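Local atomic coordinates of Glyoxalase/bleomycin resistance protein/dioxygenase (Catenulispora acidiphila, PDB entry 4N04), a protein that belongs to the vicinal oxygen chelate (glyoxalase/bleomycin resistance/dioxygenase) superfamily and may have dioxygenase activity, though its substrate is not established. Residues A30-Y35 against A41-E46; K88-T91 against R97-T100. The protein carries 1 engineered substitution. All coordinates share one frame; numbering follows the deposited sequence.

Interaction 1 (A30-Y35 against A41-E46); sequences AEPTFY and AVWQLE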
loop_
_atom_site.group_PDB
_atom_site.type_symbol
_atom_site.label_atom_id
_atom_site.label_comp_id
_atom_site.label_asym_id
_atom_site.label_seq_id
_atom_site.Cartn_x
_atom_site.Cartn_y
_atom_site.Cartn_z
ATOM N N ALA A 30 3.677 -4.895 -8.295
ATOM C CA ALA A 30 4.986 -4.547 -8.810
ATOM C C ALA A 30 6.020 -4.978 -7.803
ATOM O O ALA A 30 5.709 -5.223 -6.641
ATOM C CB ALA A 30 5.093 -3.060 -9.076
ATOM N N GLU A 31 7.249 -5.093 -8.273
ATOM C CA GLU A 31 8.378 -5.444 -7.438
ATOM C C GLU A 31 8.940 -4.146 -6.914
ATOM O O GLU A 31 8.750 -3.095 -7.536
ATOM C CB GLU A 31 9.437 -6.154 -8.289
ATOM C CG GLU A 31 9.023 -7.534 -8.744
ATOM C CD GLU A 31 9.368 -8.591 -7.719
ATOM O OE1 GLU A 31 10.191 -8.288 -6.822
ATOM O OE2 GLU A 31 8.822 -9.715 -7.811
ATOM N N PRO A 32 9.620 -4.205 -5.767
ATOM C CA PRO A 32 10.268 -3.016 -5.220
ATOM C C PRO A 32 11.149 -2.359 -6.273
ATOM O O PRO A 32 11.834 -3.065 -7.009
ATOM C CB PRO A 32 11.128 -3.591 -4.103
ATOM C CG PRO A 32 10.365 -4.768 -3.639
ATOM C CD PRO A 32 9.686 -5.347 -4.843
ATOM N N THR A 33 11.116 -1.036 -6.363
ATOM C CA THR A 33 12.042 -0.322 -7.236
ATOM C C THR A 33 13.509 -0.498 -6.790
ATOM O O THR A 33 14.402 -0.579 -7.623
ATOM C CB THR A 33 11.680 1.164 -7.324
ATOM O OG1 THR A 33 10.325 1.298 -7.782
ATOM C CG2 THR A 33 12.613 1.898 -8.270
ATOM N N PHE A 34 13.750 -0.560 -5.483
ATOM C CA PHE A 34 15.072 -0.884 -4.945
ATOM C C PHE A 34 15.026 -1.216 -3.465
ATOM O O PHE A 34 14.044 -0.902 -2.785
ATOM C CB PHE A 34 16.089 0.236 -5.192
ATOM C CG PHE A 34 15.705 1.570 -4.615
ATOM C CD1 PHE A 34 16.292 2.026 -3.435
ATOM C CD2 PHE A 34 14.793 2.393 -5.273
ATOM C CE1 PHE A 34 15.956 3.276 -2.902
ATOM C CE2 PHE A 34 14.452 3.644 -4.755
ATOM C CZ PHE A 34 15.032 4.085 -3.561
ATOM N N TYR A 35 16.093 -1.850 -2.976
ATOM C CA TYR A 35 16.250 -2.134 -1.551
ATOM C C TYR A 35 17.405 -1.334 -0.955
ATOM O O TYR A 35 18.557 -1.691 -1.134
ATOM C CB TYR A 35 16.519 -3.618 -1.297
ATOM C CG TYR A 35 15.475 -4.569 -1.815
ATOM C CD1 TYR A 35 14.623 -5.234 -0.948
ATOM C CD2 TYR A 35 15.350 -4.814 -3.172
ATOM C CE1 TYR A 35 13.669 -6.115 -1.416
ATOM C CE2 TYR A 35 14.398 -5.687 -3.655
ATOM C CZ TYR A 35 13.564 -6.341 -2.776
ATOM O OH TYR A 35 12.622 -7.216 -3.271
ATOM N N ALA A 41 12.354 -1.958 1.637
ATOM C CA ALA A 41 11.984 -1.989 0.238
ATOM C C ALA A 41 11.218 -0.717 -0.109
ATOM O O ALA A 41 10.329 -0.295 0.634
ATOM C CB ALA A 41 11.146 -3.220 -0.048
ATOM N N VAL A 42 11.577 -0.117 -1.236
ATOM C CA VAL A 42 10.983 1.116 -1.723
ATOM C C VAL A 42 10.284 0.869 -3.058
ATOM O O VAL A 42 10.861 0.261 -3.958
ATOM C CB VAL A 42 12.071 2.175 -1.963
ATOM C CG1 VAL A 42 11.479 3.445 -2.545
ATOM C CG2 VAL A 42 12.825 2.465 -0.686
ATOM N N TRP A 43 9.038 1.318 -3.180
ATOM C CA TRP A 43 8.342 1.307 -4.460
ATOM C C TRP A 43 8.190 2.729 -4.942
ATOM O O TRP A 43 7.689 3.590 -4.213
ATOM C CB TRP A 43 6.937 0.728 -4.343
ATOM C CG TRP A 43 6.848 -0.736 -4.194
ATOM C CD1 TRP A 43 6.521 -1.633 -5.161
ATOM C CD2 TRP A 43 7.040 -1.490 -2.996
ATOM N NE1 TRP A 43 6.505 -2.903 -4.647
ATOM C CE2 TRP A 43 6.826 -2.846 -3.318
ATOM C CE3 TRP A 43 7.380 -1.154 -1.680
ATOM C CZ2 TRP A 43 6.937 -3.866 -2.376
ATOM C CZ3 TRP A 43 7.495 -2.167 -0.745
ATOM C CH2 TRP A 43 7.271 -3.507 -1.095
ATOM N N GLN A 44 8.608 2.979 -6.176
ATOM C CA GLN A 44 8.223 4.214 -6.827
ATOM C C GLN A 44 6.884 3.978 -7.490
ATOM O O GLN A 44 6.772 3.145 -8.391
ATOM C CB GLN A 44 9.236 4.649 -7.867
ATOM C CG GLN A 44 8.793 5.904 -8.574
ATOM C CD GLN A 44 9.953 6.654 -9.157
ATOM O OE1 GLN A 44 11.001 6.777 -8.526
ATOM N NE2 GLN A 44 9.786 7.150 -10.374
ATOM N N LEU A 45 5.872 4.695 -7.017
ATOM C CA LEU A 45 4.516 4.546 -7.515
ATOM C C LEU A 45 4.353 5.453 -8.717
ATOM O O LEU A 45 3.660 5.133 -9.674
ATOM C CB LEU A 45 3.517 4.926 -6.428
ATOM C CG LEU A 45 3.739 4.158 -5.126
ATOM C CD1 LEU A 45 2.708 4.548 -4.084
ATOM C CD2 LEU A 45 3.713 2.656 -5.375
ATOM N N GLU A 46 5.036 6.585 -8.651
ATOM C CA GLU A 46 4.940 7.625 -9.647
ATOM C C GLU A 46 6.072 8.580 -9.318
ATOM O O GLU A 46 6.767 8.403 -8.318
ATOM C CB GLU A 46 3.594 8.336 -9.551
ATOM C CG GLU A 46 3.022 8.740 -10.879
ATOM C CD GLU A 46 2.702 7.547 -11.759
ATOM O OE1 GLU A 46 3.558 7.163 -12.599
ATOM O OE2 GLU A 46 1.589 6.997 -11.609
#
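Trp-43 reaches back from the strand of 41-46 to the loop of 30-35, and its indole can be followed atom by atom. From CB, a chi1 of -75° sets CG beside the backbone N, which brings the rings to the loop. Trp-43 CD1 comes next to Glu-31 O, at 3.6 Å. Trp-43 NE1 donates a nearly straight hydrogen bond to Ala-30 O (3.2 Å); the oxygen lies in the indole plane, while the donor sits well above the carbonyl plane. Past the nitrogen, Pro-32 covers one face: its CA, close to CE2, stands 3.9 Å from the centroid of the five-membered ring in a CH-pi contact. Pro-32 CG lies 3.8 Å from Trp-43 CZ2 and still touches CH2 at the far end. Helix 17-28 adds Tyr-24 and Leu-28 around the same indole.

Further along, Thr-33 and Phe-34 both face Val-42, a classic beta bulge in which Val-42 O receives two weak backbone bonds. Val-42 N answers with a sound one to Phe-34 O. Thr-33 OG1 accepts from Gln-44 N at 2.9 Å, almost in line. Val-42 CB stands over the face of the Phe-34 ring, 4.0 Å from its centroid. Side-chain bonds thus supplement a pairing that the bulge interrupts, giving polar partners to the indole N-H of the buried Trp-43 and to a backbone N-H beyond the bulge.

Interaction 2 (K88-T91 against R97-T100); sequences KQET and RKVT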
loop_
_atom_site.group_PDB
_atom_site.type_symbol
_atom_site.label_atom_id
_atom_site.label_comp_id
_atom_site.label_asym_id
_atom_site.label_seq_id
_atom_site.Cartn_x
_atom_site.Cartn_y
_atom_site.Cartn_z
ATOM N N LYS A 88 -12.267 -3.276 3.927
ATOM C CA LYS A 88 -13.509 -2.522 3.959
ATOM C C LYS A 88 -13.698 -1.726 2.671
ATOM O O LYS A 88 -12.724 -1.203 2.127
ATOM C CB LYS A 88 -13.496 -1.562 5.151
ATOM C CG LYS A 88 -14.803 -0.830 5.342
ATOM C CD LYS A 88 -14.705 0.316 6.332
ATOM C CE LYS A 88 -16.123 0.851 6.653
ATOM N NZ LYS A 88 -16.149 2.079 7.499
ATOM N N GLN A 89 -14.943 -1.644 2.191
ATOM C CA GLN A 89 -15.310 -0.729 1.101
ATOM C C GLN A 89 -16.397 0.273 1.492
ATOM O O GLN A 89 -17.504 -0.104 1.850
ATOM C CB GLN A 89 -15.778 -1.489 -0.122
ATOM C CG GLN A 89 -14.655 -2.130 -0.899
ATOM C CD GLN A 89 -15.079 -2.527 -2.294
ATOM O OE1 GLN A 89 -15.759 -1.760 -2.991
ATOM N NE2 GLN A 89 -14.691 -3.734 -2.711
ATOM N N GLU A 90 -16.076 1.558 1.404
ATOM C CA GLU A 90 -17.030 2.610 1.703
ATOM C C GLU A 90 -17.419 3.270 0.390
ATOM O O GLU A 90 -16.565 3.723 -0.365
ATOM C CB GLU A 90 -16.417 3.650 2.648
ATOM C CG GLU A 90 -15.858 3.083 3.943
ATOM C CD GLU A 90 -15.299 4.153 4.888
ATOM O OE1 GLU A 90 -16.082 5.023 5.337
ATOM O OE2 GLU A 90 -14.079 4.118 5.188
ATOM N N THR A 91 -18.709 3.327 0.110
ATOM C CA THR A 91 -19.175 4.059 -1.058
ATOM C C THR A 91 -19.989 5.254 -0.598
ATOM O O THR A 91 -21.036 5.093 -0.003
ATOM C CB THR A 91 -20.030 3.169 -1.976
ATOM O OG1 THR A 91 -19.455 1.852 -2.039
ATOM C CG2 THR A 91 -20.078 3.759 -3.367
ATOM N N ARG A 97 -15.628 5.850 -4.079
ATOM C CA ARG A 97 -15.235 4.818 -3.138
ATOM C C ARG A 97 -13.920 5.113 -2.434
ATOM O O ARG A 97 -13.027 5.753 -2.982
ATOM C CB ARG A 97 -15.121 3.464 -3.834
ATOM C CG ARG A 97 -16.423 2.903 -4.343
ATOM C CD ARG A 97 -16.133 1.769 -5.296
ATOM N NE ARG A 97 -15.605 2.274 -6.556
ATOM C CZ ARG A 97 -15.018 1.518 -7.477
ATOM N NH1 ARG A 97 -14.871 0.218 -7.273
ATOM N NH2 ARG A 97 -14.568 2.066 -8.599
ATOM N N LYS A 98 -13.829 4.637 -1.201
ATOM C CA LYS A 98 -12.560 4.452 -0.535
ATOM C C LYS A 98 -12.506 2.976 -0.171
ATOM O O LYS A 98 -13.439 2.457 0.440
ATOM C CB LYS A 98 -12.480 5.317 0.723
ATOM C CG LYS A 98 -11.202 5.136 1.536
ATOM C CD LYS A 98 -11.276 5.957 2.807
ATOM C CE LYS A 98 -10.437 5.368 3.929
ATOM N NZ LYS A 98 -10.806 5.977 5.241
ATOM N N VAL A 99 -11.445 2.277 -0.563
ATOM C CA VAL A 99 -11.292 0.909 -0.082
ATOM C C VAL A 99 -10.026 0.729 0.739
ATOM O O VAL A 99 -8.951 1.220 0.386
ATOM C CB VAL A 99 -11.470 -0.177 -1.192
ATOM C CG1 VAL A 99 -11.963 0.443 -2.521
ATOM C CG2 VAL A 99 -10.222 -0.993 -1.368
ATOM N N THR A 100 -10.167 0.029 1.854
ATOM C CA THR A 100 -9.077 -0.066 2.799
ATOM C C THR A 100 -8.488 -1.460 2.882
ATOM O O THR A 100 -9.202 -2.440 3.059
ATOM C CB THR A 100 -9.533 0.356 4.196
ATOM O OG1 THR A 100 -10.086 1.673 4.130
ATOM C CG2 THR A 100 -8.354 0.349 5.163
HETATM O O HOH W 1 -12.865 2.070 3.126
#
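Lys-88 to Thr-91 and Arg-97 to Thr-100 run antiparallel, their axes 4.8 Å apart at 169°, with hydrogen-bonded pairs Lys-88/Thr-100 and Glu-90/Lys-98 between which the Gln-89/Val-99 pair is non-hydrogen-bonded. The straightest of the four backbone bonds, Glu-90 N to Lys-98 O, spans 2.9 Å.

On the face bearing Glu-90 and Lys-98, the two side chains lie alongside each other and point the same way. The Glu-90 chain is extended beyond CG, as is that of Lys-98, whose CG is anti to the backbone N (chi1 177°); the charged ends therefore meet well out from the sheet. Glu-90 OE2 and Lys-98 NZ form a long salt bridge of 3.8 Å, while Glu-90 OE1 makes another long one with Lys-88 NZ, so one carboxylate is shared by two ammonium groups. Beneath it, a water is hydrogen-bonded to Glu-90 OE2 (3.1 Å), Lys-98 O (2.8 Å) and Thr-100 OG1, tying the charged end to the backbone.

The other face is more apolar across the strands. Gln-89 CG packs on Val-99 CB at 3.7 Å, and Thr-91 CG2 meets Arg-97 CG at 3.9 Å. The Arg-97 guanidinium turns to Asp-73 and Glu-113, and Val-99 rests on Leu-72 and Leu-76 of helix 72-81. Such a hairpin, with strand 88-91 at the sheet edge and a helix behind, is characteristic of the beta-alpha-beta-beta-beta module of the vicinal oxygen chelate fold.

Overall arrangement
Interaction 1 and interaction 2 occupy corresponding places in two four-stranded mixed sheets of the same strand order. Each joins the second and third strands of its sheet, the outer strand 34-37 with 40-46 and the outer strand 88-91 with 97-102, as expected for the repeated module of this superfamily. They lie on opposite sides of the chain's centre, with contact centres 25 Å apart and nearest atoms about 13 Å apart, so neither touches the other. Interaction 1 combines a bulge with bonds made through side chains, whereas interaction 2 is regular. The Val-42 side chain is about 4 Å from a bound 2-(N-cyclohexylamino)ethanesulfonic acid, probably from the crystallisation liquor, which may mark a pocket.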